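Local structure of spot 14 protein (Mus musculus, 3ONT) at residues M64-P78 against L113-H127. The protein regulates lipogenesis, especially in the lactating mammary gland, and supports synthesis of triglycerides with medium-length fatty acid chains. Sequence-based numbering, arbitrary orientation.
Sequences MLKSICVEVDHGLLP and LDLEAQFHLHFCSLH
Within the helical bundle of Spot 14, residues 64-73 of helix 58-73 pack beside residues 115-127 of helix 115-147, the axes 10.5 Å apart and 14° from parallel; residues 76-78 then fold over F123 and H127, L76 also reaching F119. I68, beta-branched and apolar, lays its CG2 methyl over the F119 face, 4.0 Å from the centroid, while V72 CG2 and L76 CD2 reach F119 CZ. F123 suits its place by offering a broad face to L76, whose CB lies 3.8 Å from the centroid, and an edge to E71, with OE1 3.6 Å from F123 CE2. Replacing F123 by alanine would probably leave L76 CB and the E71 carboxylate without their ring and open a gap beneath the turn. P78 CG, on a puckered, restricted ring, sits over the H127 imidazole face, less certainly because P78 is poorly ordered; H127 NE2 hydrogen-bonds to N13 O of the second subunit. E116 runs past selenomethionine M64, CG anti to the backbone N (chi1 178°), and S67 OG donates to E116 OE2 (2.7 Å) on the syn side but 35° out of the carboxylate plane. E71 OE1 thus probably meets slightly positive ring-edge hydrogens of F119 and F123, while S67 holds E116 on the more exposed side.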
loop_
_atom_site.group_PDB
_atom_site.type_symbol
_atom_site.label_atom_id
_atom_site.label_comp_id
_atom_site.label_asym_id
_atom_site.label_seq_id
_atom_site.Cartn_x
_atom_site.Cartn_y
_atom_site.Cartn_z
HETATM N N MSE A 64 13.799 -12.769 4.147
HETATM C CA MSE A 64 12.592 -12.203 3.568
HETATM C C MSE A 64 12.215 -10.912 4.294
HETATM O O MSE A 64 11.914 -9.899 3.658
HETATM C CB MSE A 64 11.446 -13.211 3.619
HETATM C CG MSE A 64 10.204 -12.735 2.888
HETATM SE SE MSE A 64 8.585 -13.823 3.191
HETATM C CE MSE A 64 8.305 -13.355 5.078
ATOM N N LEU A 65 12.232 -10.967 5.624
ATOM C CA LEU A 65 11.940 -9.816 6.451
ATOM C C LEU A 65 12.815 -8.637 6.032
ATOM O O LEU A 65 12.306 -7.535 5.813
ATOM C CB LEU A 65 12.160 -10.158 7.917
ATOM C CG LEU A 65 11.171 -11.126 8.570
ATOM C CD1 LEU A 65 11.612 -11.418 9.986
ATOM C CD2 LEU A 65 9.772 -10.557 8.564
ATOM N N LYS A 66 14.119 -8.872 5.877
ATOM C CA LYS A 66 15.039 -7.822 5.449
ATOM C C LYS A 66 14.691 -7.324 4.070
ATOM O O LYS A 66 14.793 -6.130 3.765
ATOM C CB LYS A 66 16.475 -8.313 5.463
ATOM C CG LYS A 66 17.104 -8.285 6.849
ATOM C CD LYS A 66 18.183 -9.348 6.987
ATOM C CE LYS A 66 19.487 -9.017 6.254
ATOM N NZ LYS A 66 20.093 -10.310 5.817
ATOM N N SER A 67 14.253 -8.239 3.231
ATOM C CA SER A 67 14.031 -7.903 1.842
ATOM C C SER A 67 12.793 -6.998 1.670
ATOM O O SER A 67 12.791 -6.049 0.879
ATOM C CB SER A 67 13.923 -9.182 1.045
ATOM O OG SER A 67 13.662 -8.878 -0.292
ATOM N N ILE A 68 11.751 -7.289 2.436
ATOM C CA ILE A 68 10.567 -6.462 2.470
ATOM C C ILE A 68 10.908 -5.107 3.090
ATOM O O ILE A 68 10.491 -4.063 2.596
ATOM C CB ILE A 68 9.468 -7.162 3.255
ATOM C CG1 ILE A 68 8.965 -8.364 2.452
ATOM C CG2 ILE A 68 8.357 -6.182 3.618
ATOM C CD1 ILE A 68 7.924 -9.164 3.151
ATOM N N CYS A 69 11.707 -5.117 4.146
ATOM C CA CYS A 69 12.137 -3.870 4.755
ATOM C C CYS A 69 12.877 -2.951 3.785
ATOM O O CYS A 69 12.730 -1.734 3.849
ATOM C CB CYS A 69 12.996 -4.138 5.974
ATOM S SG CYS A 69 13.399 -2.639 6.844
ATOM N N VAL A 70 13.676 -3.519 2.887
ATOM C CA VAL A 70 14.385 -2.703 1.885
ATOM C C VAL A 70 13.374 -1.972 0.989
ATOM O O VAL A 70 13.609 -0.841 0.558
ATOM C CB VAL A 70 15.398 -3.543 1.048
ATOM C CG1 VAL A 70 15.834 -2.807 -0.214
ATOM C CG2 VAL A 70 16.609 -3.920 1.894
ATOM N N GLU A 71 12.236 -2.610 0.731
ATOM C CA GLU A 71 11.211 -1.991 -0.094
ATOM C C GLU A 71 10.382 -0.956 0.669
ATOM O O GLU A 71 10.027 0.080 0.124
ATOM C CB GLU A 71 10.366 -3.050 -0.785
ATOM C CG GLU A 71 11.048 -3.489 -2.079
ATOM C CD GLU A 71 10.475 -4.760 -2.714
ATOM O OE1 GLU A 71 9.729 -5.535 -2.042
ATOM O OE2 GLU A 71 10.789 -4.978 -3.916
ATOM N N VAL A 72 10.106 -1.232 1.936
ATOM C CA VAL A 72 9.457 -0.290 2.809
ATOM C C VAL A 72 10.308 0.966 2.956
ATOM O O VAL A 72 9.773 2.055 3.029
ATOM C CB VAL A 72 9.195 -0.920 4.185
ATOM C CG1 VAL A 72 8.771 0.125 5.198
ATOM C CG2 VAL A 72 8.158 -2.041 4.080
ATOM N N ASP A 73 11.630 0.817 2.987
ATOM C CA ASP A 73 12.544 1.947 3.213
ATOM C C ASP A 73 12.767 2.819 1.980
ATOM O O ASP A 73 13.201 3.968 2.102
ATOM C CB ASP A 73 13.898 1.462 3.744
ATOM C CG ASP A 73 13.843 1.052 5.205
ATOM O OD1 ASP A 73 12.886 1.434 5.903
ATOM O OD2 ASP A 73 14.766 0.336 5.662
ATOM N N HIS A 74 12.501 2.262 0.801
ATOM C CA HIS A 74 12.648 2.992 -0.454
ATOM C C HIS A 74 11.338 3.664 -0.864
ATOM O O HIS A 74 11.187 4.081 -2.012
ATOM C CB HIS A 74 13.171 2.079 -1.566
ATOM C CG HIS A 74 14.649 1.850 -1.505
ATOM N ND1 HIS A 74 15.227 0.935 -0.648
ATOM C CD2 HIS A 74 15.670 2.427 -2.182
ATOM C CE1 HIS A 74 16.538 0.956 -0.803
ATOM N NE2 HIS A 74 16.833 1.853 -1.728
ATOM N N GLY A 75 10.420 3.773 0.099
ATOM C CA GLY A 75 9.070 4.293 -0.113
ATOM C C GLY A 75 8.203 3.440 -1.033
ATOM O O GLY A 75 7.124 3.876 -1.446
ATOM N N LEU A 76 8.679 2.232 -1.354
ATOM C CA LEU A 76 8.030 1.286 -2.293
ATOM C C LEU A 76 8.106 1.734 -3.774
ATOM O O LEU A 76 7.166 2.338 -4.313
ATOM C CB LEU A 76 6.578 0.911 -1.855
ATOM C CG LEU A 76 6.201 0.509 -0.409
ATOM C CD1 LEU A 76 4.737 0.219 -0.252
ATOM C CD2 LEU A 76 6.988 -0.679 0.070
ATOM N N LEU A 77 9.234 1.430 -4.423
ATOM C CA LEU A 77 9.410 1.704 -5.860
ATOM C C LEU A 77 9.296 0.417 -6.697
ATOM O O LEU A 77 10.070 -0.525 -6.496
ATOM C CB LEU A 77 10.739 2.433 -6.134
ATOM C CG LEU A 77 10.860 3.169 -7.481
ATOM C CD1 LEU A 77 11.346 4.608 -7.292
ATOM C CD2 LEU A 77 11.746 2.403 -8.482
ATOM N N PRO A 78 8.311 0.371 -7.625
ATOM C CA PRO A 78 8.104 -0.777 -8.525
ATOM C C PRO A 78 9.337 -1.155 -9.363
ATOM O O PRO A 78 9.999 -0.280 -9.929
ATOM C CB PRO A 78 6.957 -0.307 -9.429
ATOM C CG PRO A 78 6.190 0.633 -8.577
ATOM C CD PRO A 78 7.211 1.350 -7.730
ATOM N N LEU A 113 5.808 -17.658 3.356
ATOM C CA LEU A 113 6.830 -17.224 2.399
ATOM C C LEU A 113 6.262 -16.609 1.120
ATOM O O LEU A 113 6.975 -15.934 0.372
ATOM C CB LEU A 113 7.794 -18.363 2.071
ATOM C CG LEU A 113 8.570 -18.958 3.265
ATOM C CD1 LEU A 113 9.132 -20.337 2.904
ATOM C CD2 LEU A 113 9.680 -18.043 3.809
ATOM N N ASP A 114 4.980 -16.829 0.857
ATOM C CA ASP A 114 4.340 -16.129 -0.250
ATOM C C ASP A 114 4.104 -14.660 0.092
ATOM O O ASP A 114 3.760 -13.870 -0.782
ATOM C CB ASP A 114 3.035 -16.801 -0.641
ATOM C CG ASP A 114 3.251 -18.106 -1.369
ATOM O OD1 ASP A 114 2.238 -18.804 -1.620
ATOM O OD2 ASP A 114 4.420 -18.443 -1.695
ATOM N N LEU A 115 4.336 -14.303 1.356
ATOM C CA LEU A 115 4.070 -12.953 1.840
ATOM C C LEU A 115 4.837 -11.865 1.107
ATOM O O LEU A 115 4.287 -10.794 0.869
ATOM C CB LEU A 115 4.258 -12.844 3.355
ATOM C CG LEU A 115 3.112 -13.386 4.227
ATOM C CD1 LEU A 115 3.202 -12.836 5.631
ATOM C CD2 LEU A 115 1.753 -13.041 3.667
ATOM N N GLU A 116 6.090 -12.122 0.744
ATOM C CA GLU A 116 6.858 -11.121 -0.009
ATOM C C GLU A 116 6.218 -10.848 -1.380
ATOM O O GLU A 116 6.113 -9.688 -1.801
ATOM C CB GLU A 116 8.340 -11.516 -0.147
ATOM C CG GLU A 116 9.185 -10.534 -0.964
ATOM C CD GLU A 116 10.698 -10.844 -0.972
ATOM O OE1 GLU A 116 11.118 -11.975 -0.616
ATOM O OE2 GLU A 116 11.474 -9.935 -1.353
ATOM N N ALA A 117 5.780 -11.910 -2.053
ATOM C CA ALA A 117 5.147 -11.811 -3.368
ATOM C C ALA A 117 3.796 -11.098 -3.282
ATOM O O ALA A 117 3.488 -10.242 -4.108
ATOM C CB ALA A 117 4.975 -13.180 -3.958
ATOM N N GLN A 118 3.008 -11.467 -2.279
ATOM C CA GLN A 118 1.729 -10.834 -2.003
ATOM C C GLN A 118 1.919 -9.348 -1.690
ATOM O O GLN A 118 1.258 -8.496 -2.290
ATOM C CB GLN A 118 0.999 -11.570 -0.871
ATOM C CG GLN A 118 0.537 -12.969 -1.299
ATOM C CD GLN A 118 -0.060 -13.813 -0.153
ATOM O OE1 GLN A 118 -0.543 -13.284 0.864
ATOM N NE2 GLN A 118 -0.040 -15.139 -0.332
ATOM N N PHE A 119 2.863 -9.048 -0.800
ATOM C CA PHE A 119 3.187 -7.682 -0.429
ATOM C C PHE A 119 3.475 -6.901 -1.689
ATOM O O PHE A 119 2.901 -5.835 -1.924
ATOM C CB PHE A 119 4.399 -7.659 0.508
ATOM C CG PHE A 119 4.944 -6.283 0.776
ATOM C CD1 PHE A 119 4.328 -5.439 1.708
ATOM C CD2 PHE A 119 6.096 -5.838 0.133
ATOM C CE1 PHE A 119 4.837 -4.142 1.981
ATOM C CE2 PHE A 119 6.620 -4.543 0.394
ATOM C CZ PHE A 119 5.983 -3.698 1.317
ATOM N N HIS A 120 4.358 -7.449 -2.515
ATOM C CA HIS A 120 4.747 -6.797 -3.747
ATOM C C HIS A 120 3.534 -6.568 -4.650
ATOM O O HIS A 120 3.369 -5.483 -5.202
ATOM C CB HIS A 120 5.825 -7.603 -4.459
ATOM C CG HIS A 120 6.472 -6.860 -5.584
ATOM N ND1 HIS A 120 6.243 -7.168 -6.909
ATOM C CD2 HIS A 120 7.320 -5.799 -5.584
ATOM C CE1 HIS A 120 6.932 -6.336 -7.676
ATOM N NE2 HIS A 120 7.592 -5.493 -6.898
ATOM N N LEU A 121 2.672 -7.570 -4.781
ATOM C CA LEU A 121 1.484 -7.396 -5.595
ATOM C C LEU A 121 0.650 -6.187 -5.112
ATOM O O LEU A 121 0.352 -5.288 -5.891
ATOM C CB LEU A 121 0.627 -8.655 -5.605
ATOM C CG LEU A 121 -0.802 -8.445 -6.145
ATOM C CD1 LEU A 121 -0.836 -7.957 -7.607
ATOM C CD2 LEU A 121 -1.581 -9.725 -6.000
ATOM N N HIS A 122 0.303 -6.187 -3.829
ATOM C CA HIS A 122 -0.388 -5.081 -3.185
ATOM C C HIS A 122 0.268 -3.721 -3.368
ATOM O O HIS A 122 -0.372 -2.816 -3.918
ATOM C CB HIS A 122 -0.599 -5.402 -1.727
ATOM C CG HIS A 122 -1.485 -6.588 -1.529
ATOM N ND1 HIS A 122 -2.660 -6.759 -2.235
ATOM C CD2 HIS A 122 -1.364 -7.671 -0.731
ATOM C CE1 HIS A 122 -3.230 -7.892 -1.871
ATOM N NE2 HIS A 122 -2.461 -8.467 -0.961
ATOM N N PHE A 123 1.532 -3.565 -2.957
ATOM C CA PHE A 123 2.136 -2.235 -3.031
ATOM C C PHE A 123 2.225 -1.731 -4.456
ATOM O O PHE A 123 2.034 -0.553 -4.690
ATOM C CB PHE A 123 3.425 -2.056 -2.152
ATOM C CG PHE A 123 4.759 -2.260 -2.859
ATOM C CD1 PHE A 123 5.214 -1.378 -3.833
ATOM C CD2 PHE A 123 5.609 -3.317 -2.470
ATOM C CE1 PHE A 123 6.483 -1.569 -4.467
ATOM C CE2 PHE A 123 6.913 -3.532 -3.083
ATOM C CZ PHE A 123 7.343 -2.651 -4.083
ATOM N N CYS A 124 2.457 -2.624 -5.408
ATOM C CA CYS A 124 2.505 -2.227 -6.815
ATOM C C CYS A 124 1.141 -1.779 -7.336
ATOM O O CYS A 124 1.054 -0.848 -8.145
ATOM C CB CYS A 124 3.013 -3.365 -7.704
ATOM S SG CYS A 124 4.789 -3.453 -7.838
ATOM N N SER A 125 0.074 -2.458 -6.924
ATOM C CA SER A 125 -1.211 -2.055 -7.466
ATOM C C SER A 125 -1.743 -0.788 -6.819
ATOM O O SER A 125 -2.401 -0.009 -7.489
ATOM C CB SER A 125 -2.246 -3.189 -7.609
ATOM O OG SER A 125 -2.017 -4.281 -6.764
ATOM N N LEU A 126 -1.415 -0.558 -5.551
ATOM C CA LEU A 126 -1.624 0.754 -4.953
ATOM C C LEU A 126 -0.951 1.831 -5.786
ATOM O O LEU A 126 -1.575 2.831 -6.156
ATOM C CB LEU A 126 -1.051 0.817 -3.555
ATOM C CG LEU A 126 -1.879 0.228 -2.430
ATOM C CD1 LEU A 126 -1.338 0.770 -1.129
ATOM C CD2 LEU A 126 -3.349 0.628 -2.604
ATOM N N HIS A 127 0.319 1.618 -6.095
ATOM C CA HIS A 127 1.098 2.577 -6.863
ATOM C C HIS A 127 0.390 2.841 -8.182
ATOM O O HIS A 127 0.285 3.988 -8.612
ATOM C CB HIS A 127 2.539 2.049 -7.087
ATOM C CG HIS A 127 3.469 3.036 -7.735
ATOM N ND1 HIS A 127 3.448 3.309 -9.089
ATOM C CD2 HIS A 127 4.455 3.807 -7.215
ATOM C CE1 HIS A 127 4.375 4.208 -9.375
ATOM N NE2 HIS A 127 5.000 4.527 -8.256
#